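Local coordinates for protein MIPZ (Caulobacter crescentus, PDB 2XJ9) that probably acts as a dimerising, nucleoid-binding P-loop ATPase of the Walker A cytoskeletal type that inhibits bacterial cell division and positions the division plane, at residues Q45-R50 with E226-G231; E53-W58 with I64-P69. The protein carries 1 engineered substitution. All blocks are in the same frame, centred on the assembly; numbering follows the deposited sequence.

Contact 1: Q45-R50 with E226-G231. With AGS (phosphothiophosphoric acid-adenylate ester), chain D.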
loop_
_atom_site.group_PDB
_atom_site.type_symbol
_atom_site.label_atom_id
_atom_site.label_comp_id
_atom_site.label_asym_id
_atom_site.label_seq_id
_atom_site.Cartn_x
_atom_site.Cartn_y
_atom_site.Cartn_z
ATOM N N GLN A 45 -4.738 -10.754 -2.511
ATOM C CA GLN A 45 -3.430 -10.419 -3.085
ATOM C C GLN A 45 -2.443 -11.559 -2.964
ATOM O O GLN A 45 -1.844 -11.961 -3.959
ATOM C CB GLN A 45 -2.816 -9.211 -2.419
ATOM C CG GLN A 45 -3.574 -7.945 -2.576
ATOM C CD GLN A 45 -2.695 -6.763 -2.284
ATOM O OE1 GLN A 45 -3.180 -5.695 -1.903
ATOM N NE2 GLN A 45 -1.384 -6.946 -2.453
ATOM N N ARG A 46 -2.256 -12.039 -1.733
ATOM C CA ARG A 46 -1.464 -13.219 -1.476
ATOM C C ARG A 46 -0.050 -13.051 -1.977
ATOM O O ARG A 46 0.502 -13.969 -2.596
ATOM C CB ARG A 46 -2.107 -14.418 -2.147
ATOM C CG ARG A 46 -3.394 -14.817 -1.503
ATOM C CD ARG A 46 -4.142 -15.809 -2.355
ATOM N NE ARG A 46 -3.275 -16.851 -2.911
ATOM C CZ ARG A 46 -2.727 -17.831 -2.194
ATOM N NH1 ARG A 46 -2.932 -17.892 -0.879
ATOM N NH2 ARG A 46 -1.960 -18.737 -2.793
ATOM N N THR A 47 0.540 -11.889 -1.699
ATOM C CA THR A 47 1.897 -11.579 -2.176
ATOM C C THR A 47 2.992 -12.562 -1.689
ATOM O O THR A 47 3.814 -13.039 -2.485
ATOM C CB THR A 47 2.316 -10.135 -1.816
ATOM O OG1 THR A 47 1.262 -9.210 -2.136
ATOM C CG2 THR A 47 3.598 -9.749 -2.540
ATOM N N SER A 48 3.016 -12.861 -0.390
ATOM C CA SER A 48 4.006 -13.805 0.123
ATOM C C SER A 48 3.749 -15.182 -0.472
ATOM O O SER A 48 4.676 -15.855 -0.901
ATOM C CB SER A 48 3.991 -13.888 1.644
ATOM O OG SER A 48 3.881 -12.624 2.264
ATOM N N ALA A 49 2.486 -15.600 -0.510
ATOM C CA ALA A 49 2.121 -16.886 -1.124
ATOM C C ALA A 49 2.524 -16.972 -2.615
ATOM O O ALA A 49 3.123 -17.961 -3.064
ATOM C CB ALA A 49 0.636 -17.143 -0.946
ATOM N N ARG A 50 2.187 -15.933 -3.374
ATOM C CA ARG A 50 2.650 -15.795 -4.748
ATOM C C ARG A 50 4.172 -15.837 -4.842
ATOM O O ARG A 50 4.712 -16.448 -5.757
ATOM C CB ARG A 50 2.139 -14.483 -5.355
ATOM C CG ARG A 50 0.609 -14.376 -5.477
ATOM C CD ARG A 50 0.075 -14.824 -6.845
ATOM N NE ARG A 50 1.051 -15.632 -7.577
ATOM C CZ ARG A 50 1.728 -15.209 -8.642
ATOM N NH1 ARG A 50 2.610 -16.005 -9.237
ATOM N NH2 ARG A 50 1.524 -13.990 -9.118
ATOM N N GLU A 226 12.952 -6.627 -7.510
ATOM C CA GLU A 226 13.262 -6.987 -8.884
ATOM C C GLU A 226 13.169 -8.490 -9.119
ATOM O O GLU A 226 12.963 -8.925 -10.249
ATOM C CB GLU A 226 14.663 -6.491 -9.215
ATOM C CG GLU A 226 15.125 -6.827 -10.604
ATOM C CD GLU A 226 16.581 -6.448 -10.846
ATOM O OE1 GLU A 226 17.392 -6.595 -9.900
ATOM O OE2 GLU A 226 16.911 -6.007 -11.975
ATOM N N LEU A 227 13.302 -9.278 -8.052
ATOM C CA LEU A 227 13.361 -10.734 -8.180
ATOM C C LEU A 227 12.032 -11.431 -7.873
ATOM O O LEU A 227 11.936 -12.664 -7.896
ATOM C CB LEU A 227 14.469 -11.294 -7.295
ATOM C CG LEU A 227 15.849 -10.753 -7.634
ATOM C CD1 LEU A 227 16.874 -11.166 -6.593
ATOM C CD2 LEU A 227 16.230 -11.261 -9.003
ATOM N N PHE A 228 10.998 -10.648 -7.604
ATOM C CA PHE A 228 9.717 -11.230 -7.234
ATOM C C PHE A 228 9.194 -12.243 -8.238
ATOM O O PHE A 228 8.611 -13.244 -7.863
ATOM C CB PHE A 228 8.682 -10.145 -7.017
ATOM C CG PHE A 228 7.284 -10.660 -6.875
ATOM C CD1 PHE A 228 6.752 -10.926 -5.624
ATOM C CD2 PHE A 228 6.481 -10.856 -7.990
ATOM C CE1 PHE A 228 5.446 -11.372 -5.495
ATOM C CE2 PHE A 228 5.166 -11.322 -7.858
ATOM C CZ PHE A 228 4.660 -11.578 -6.615
ATOM N N PRO A 229 9.372 -11.976 -9.528
ATOM C CA PRO A 229 8.802 -12.945 -10.479
ATOM C C PRO A 229 9.438 -14.339 -10.388
ATOM O O PRO A 229 8.824 -15.313 -10.821
ATOM C CB PRO A 229 9.084 -12.304 -11.847
ATOM C CG PRO A 229 9.209 -10.844 -11.548
ATOM C CD PRO A 229 9.819 -10.734 -10.182
ATOM N N PHE A 230 10.644 -14.428 -9.832
ATOM C CA PHE A 230 11.360 -15.696 -9.744
ATOM C C PHE A 230 11.196 -16.319 -8.374
ATOM O O PHE A 230 11.505 -17.488 -8.172
ATOM C CB PHE A 230 12.842 -15.481 -9.979
ATOM C CG PHE A 230 13.152 -14.719 -11.225
ATOM C CD1 PHE A 230 13.830 -13.517 -11.163
ATOM C CD2 PHE A 230 12.762 -15.201 -12.460
ATOM C CE1 PHE A 230 14.119 -12.823 -12.305
ATOM C CE2 PHE A 230 13.051 -14.504 -13.603
ATOM C CZ PHE A 230 13.730 -13.318 -13.524
ATOM N N GLY A 231 10.707 -15.526 -7.433
ATOM C CA GLY A 231 10.617 -15.972 -6.065
ATOM C C GLY A 231 12.013 -16.181 -5.535
ATOM O O GLY A 231 12.311 -17.230 -5.040
HETATM P PG AGS D . -0.210 -4.164 0.914
HETATM S S1G AGS D . -1.162 -3.290 1.731
HETATM O O2G AGS D . -0.502 -4.232 -0.569
HETATM O O3G AGS D . 0.063 -5.549 1.459
HETATM P PB AGS D . 2.581 -4.121 1.594
HETATM O O1B AGS D . 2.746 -3.522 2.973
HETATM O O2B AGS D . 2.533 -5.600 1.304
HETATM O O3B AGS D . 1.237 -3.438 1.004
HETATM P PA AGS D . 4.747 -4.201 -0.252
HETATM O O1A AGS D . 5.666 -5.102 0.545
HETATM O O2A AGS D . 4.002 -4.760 -1.409
HETATM O O3A AGS D . 3.730 -3.451 0.711
HETATM O "O5'" AGS D . 5.568 -2.916 -0.739
HETATM C "C5'" AGS D . 4.908 -1.905 -1.482
HETATM C "C4'" AGS D . 5.619 -1.684 -2.827
HETATM O "O4'" AGS D . 6.909 -1.239 -2.499
HETATM C "C3'" AGS D . 5.853 -2.930 -3.662
HETATM O "O3'" AGS D . 5.846 -2.566 -5.032
HETATM C "C2'" AGS D . 7.255 -3.411 -3.359
HETATM O "O2'" AGS D . 7.777 -4.067 -4.523
HETATM C "C1'" AGS D . 7.924 -2.096 -3.020
HETATM N N9 AGS D . 8.929 -2.013 -1.935
HETATM C C8 AGS D . 8.692 -2.156 -0.610
HETATM N N7 AGS D . 9.827 -1.957 0.119
HETATM C C5 AGS D . 10.795 -1.656 -0.766
HETATM C C6 AGS D . 12.210 -1.331 -0.681
HETATM N N6 AGS D . 12.815 -1.295 0.523
HETATM N N1 AGS D . 12.855 -1.072 -1.838
HETATM C C2 AGS D . 12.265 -1.114 -3.043
HETATM N N3 AGS D . 10.977 -1.406 -3.201
HETATM C C4 AGS D . 10.209 -1.675 -2.114
#
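Thr47 and Arg50, one turn apart at the start of helix 47-62, face Phe228 while the backbones stay apart, their nearest alpha carbons, Arg50 CA and Gly231 CA, 8.1 Å from each other. This is the nucleotide end of a P-loop NTPase fold: the turn at 45-46 comes to the thiophosphate-bearing end of the bound ATP analogue, Gln45 belongs to its pocket, and Thr47 belongs to the magnesium site.

The Phe228 ring makes the contact from the loop side. Its CG lies anti to the backbone N (chi1 170°), which carries the ring out from the turn to the helix. Phe228 CE1 meets Thr47 twice: Thr47 CG2 at 3.8 Å and, at the ring edge and near its plane, Thr47 O. The two side chains cross at about a right angle. CG2, anti to the backbone N of Thr47, touches the phenyl, while OG1 is presumably the atom turned to the magnesium ion, about 3 Å from the nearest side-chain atom of Thr47. No hydrogen bond crosses the contact; it rests on van der Waals touches, one of them a ring edge against a carbonyl oxygen, and only 130 Å² is buried in all.

The loop folds back on itself behind the ring, with Phe230 N bonded to Leu227 O and Gly231 at a positive phi, which favours glycine. Val138 and Phe137 of the second subunit pack on Thr47 and Pro229, which places the contact at the dimer interface. Arg50 adds just its CB to the aromatic contact, 4.0 Å from Phe228 CZ; its bent chain ends in the other subunit's direction, where NH2 forms a salt bridge with Asp141 OD2 of that subunit.

Contact 2: E53-W58 with I64-P69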
loop_
_atom_site.group_PDB
_atom_site.type_symbol
_atom_site.label_atom_id
_atom_site.label_comp_id
_atom_site.label_asym_id
_atom_site.label_seq_id
_atom_site.Cartn_x
_atom_site.Cartn_y
_atom_site.Cartn_z
ATOM N N GLU A 53 5.080 -19.561 -4.505
ATOM C CA GLU A 53 4.669 -20.296 -5.701
ATOM C C GLU A 53 5.621 -20.055 -6.885
ATOM O O GLU A 53 5.862 -20.966 -7.672
ATOM C CB GLU A 53 3.242 -19.956 -6.104
ATOM C CG GLU A 53 2.233 -20.298 -5.051
ATOM C CD GLU A 53 0.843 -19.817 -5.398
ATOM O OE1 GLU A 53 0.707 -19.086 -6.425
ATOM O OE2 GLU A 53 -0.096 -20.174 -4.632
ATOM N N ASN A 54 6.156 -18.838 -7.004
ATOM C CA ASN A 54 7.107 -18.530 -8.059
ATOM C C ASN A 54 8.455 -19.180 -7.790
ATOM O O ASN A 54 9.169 -19.536 -8.723
ATOM C CB ASN A 54 7.286 -17.012 -8.225
ATOM C CG ASN A 54 5.995 -16.296 -8.610
ATOM O OD1 ASN A 54 5.143 -16.850 -9.301
ATOM N ND2 ASN A 54 5.853 -15.052 -8.157
ATOM N N ARG A 55 8.805 -19.322 -6.512
ATOM C CA ARG A 55 10.078 -19.925 -6.131
ATOM C C ARG A 55 10.034 -21.392 -6.473
ATOM O O ARG A 55 10.918 -21.926 -7.149
ATOM C CB ARG A 55 10.301 -19.769 -4.638
ATOM C CG ARG A 55 11.680 -20.180 -4.133
ATOM C CD ARG A 55 11.813 -19.742 -2.686
ATOM N NE ARG A 55 13.112 -20.017 -2.101
ATOM C CZ ARG A 55 14.083 -19.124 -1.968
ATOM N NH1 ARG A 55 13.916 -17.896 -2.391
ATOM N NH2 ARG A 55 15.236 -19.461 -1.415
ATOM N N ARG A 56 8.989 -22.034 -5.970
ATOM C CA ARG A 56 8.628 -23.397 -6.310
ATOM C C ARG A 56 8.756 -23.638 -7.815
ATOM O O ARG A 56 9.579 -24.429 -8.248
ATOM C CB ARG A 56 7.188 -23.647 -5.831
ATOM C CG ARG A 56 6.642 -25.065 -6.002
ATOM C CD ARG A 56 7.502 -26.131 -5.313
ATOM N NE ARG A 56 8.822 -26.225 -5.927
ATOM C CZ ARG A 56 9.692 -27.200 -5.695
ATOM N NH1 ARG A 56 10.885 -27.200 -6.293
ATOM N NH2 ARG A 56 9.367 -28.178 -4.858
ATOM N N ALA A 57 7.957 -22.929 -8.610
ATOM C CA ALA A 57 7.955 -23.102 -10.063
ATOM C C ALA A 57 9.295 -22.829 -10.719
ATOM O O ALA A 57 9.626 -23.465 -11.714
ATOM C CB ALA A 57 6.890 -22.251 -10.697
ATOM N N TRP A 58 10.060 -21.889 -10.168
ATOM C CA TRP A 58 11.356 -21.520 -10.737
ATOM C C TRP A 58 12.479 -22.530 -10.424
ATOM O O TRP A 58 13.118 -23.064 -11.340
ATOM C CB TRP A 58 11.764 -20.120 -10.287
ATOM C CG TRP A 58 13.016 -19.637 -10.959
ATOM C CD1 TRP A 58 13.099 -18.937 -12.121
ATOM C CD2 TRP A 58 14.364 -19.831 -10.513
ATOM N NE1 TRP A 58 14.407 -18.674 -12.428
ATOM C CE2 TRP A 58 15.207 -19.215 -11.461
ATOM C CE3 TRP A 58 14.940 -20.461 -9.408
ATOM C CZ2 TRP A 58 16.593 -19.208 -11.335
ATOM C CZ3 TRP A 58 16.320 -20.455 -9.284
ATOM C CH2 TRP A 58 17.132 -19.827 -10.242
ATOM N N ILE A 64 17.734 -26.469 -9.840
ATOM C CA ILE A 64 18.672 -26.229 -8.757
ATOM C C ILE A 64 17.927 -26.345 -7.419
ATOM O O ILE A 64 16.708 -26.521 -7.393
ATOM C CB ILE A 64 19.425 -24.879 -8.915
ATOM C CG1 ILE A 64 19.103 -23.944 -7.760
ATOM C CG2 ILE A 64 19.119 -24.216 -10.272
ATOM C CD1 ILE A 64 19.934 -22.698 -7.784
ATOM N N GLU A 65 18.658 -26.290 -6.314
ATOM C CA GLU A 65 18.044 -26.497 -5.004
ATOM C C GLU A 65 18.359 -25.387 -4.013
ATOM O O GLU A 65 19.506 -24.947 -3.872
ATOM C CB GLU A 65 18.462 -27.838 -4.399
ATOM C CG GLU A 65 18.040 -29.052 -5.206
ATOM C CD GLU A 65 17.751 -30.257 -4.326
ATOM O OE1 GLU A 65 18.512 -31.252 -4.398
ATOM O OE2 GLU A 65 16.756 -30.203 -3.566
ATOM N N LEU A 66 17.322 -24.947 -3.318
ATOM C CA LEU A 66 17.470 -23.875 -2.364
ATOM C C LEU A 66 16.445 -24.110 -1.298
ATOM O O LEU A 66 15.455 -24.801 -1.531
ATOM C CB LEU A 66 17.229 -22.515 -3.021
ATOM C CG LEU A 66 18.206 -22.035 -4.091
ATOM C CD1 LEU A 66 17.691 -20.766 -4.710
ATOM C CD2 LEU A 66 19.591 -21.812 -3.526
ATOM N N PRO A 67 16.671 -23.532 -0.126
ATOM C CA PRO A 67 15.737 -23.661 0.997
ATOM C C PRO A 67 14.359 -23.125 0.620
ATOM O O PRO A 67 14.275 -22.034 0.069
ATOM C CB PRO A 67 16.342 -22.752 2.069
ATOM C CG PRO A 67 17.728 -22.409 1.593
ATOM C CD PRO A 67 17.759 -22.576 0.125
ATOM N N GLU A 68 13.300 -23.873 0.913
ATOM C CA GLU A 68 11.935 -23.368 0.775
ATOM C C GLU A 68 11.213 -23.372 2.127
ATOM O O GLU A 68 11.404 -24.266 2.926
ATOM C CB GLU A 68 11.175 -24.199 -0.252
ATOM C CG GLU A 68 11.678 -24.011 -1.680
ATOM C CD GLU A 68 11.306 -25.163 -2.589
ATOM O OE1 GLU A 68 10.098 -25.404 -2.818
ATOM O OE2 GLU A 68 12.238 -25.848 -3.063
ATOM N N PRO A 69 10.390 -22.352 2.401
ATOM C CA PRO A 69 9.721 -22.387 3.696
ATOM C C PRO A 69 8.626 -23.425 3.634
ATOM O O PRO A 69 8.575 -24.181 2.673
ATOM C CB PRO A 69 9.096 -20.986 3.820
ATOM C CG PRO A 69 9.237 -20.332 2.516
ATOM C CD PRO A 69 9.813 -21.322 1.530
#
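Arg55 reaches from helix 47-62 to the loop that follows it and clasps the carbonyl of Pro67. Its CB already points at the loop, and from there CG, CD and NE run out almost straight, with CG anti to the backbone N (chi1 -172°); on the way the side chain brushes Thr27 of helix 18-30. Arg55 NE then donates to Pro67 O at 3.2 Å, while Glu68 CG lies near the guanidinium plane at its edge. Arg55 NH2 donates to the same Pro67 O at 3.1 Å, a side-on grip in which both hydrogen bonds are bent, with N-H...O angles of 139°, because they share one acceptor. Arg55 NH2 also passes Leu66 CB at 4.0 Å and makes a salt bridge with Asp236, and NH1 bonds to Gly231 O. With an alanine here, Pro67 O would probably lose both donors and Asp236 its cationic mate, and the loop would be less firmly held to the helix.

Nearer the surface, Arg56 meets Glu68 differently. Glu68 OE1 sits over one face of the guanidinium, 3.5 Å from Arg56 NE, with carboxylate and guanidinium planes 74° apart. Charge alone holds this pair, since no N-H is aimed at the oxygen. Both arginines join the helix to the segment that leads back to the sheet, in a beta-alpha-beta crossover where helix 47-62 links the parallel neighbours 36-40 and 70-72, the latter an outermost strand of the chain's main sheet.

How the contacts relate
From the N terminus, strand 36-40 leads into helix 47-62, which serves both contacts. Its first turn belongs to contact 1, its middle to contact 2. Contact 2 closes first, a short loop in which the chain leaves the helix and doubles back along it before strand 70-72. Contact 1 closes only after all seven strands of the main sheet have been laid down, when 226-231 returns from beyond strand 213-215; its long loop therefore encloses the short one without crossing it. Their centres are 11 Å apart, and they are stitched together by Arg46 with Glu53 and by the Trp58 and Phe230 rings. The late loop is thus tied to a helix from early in the chain, and both contacts touch the second subunit.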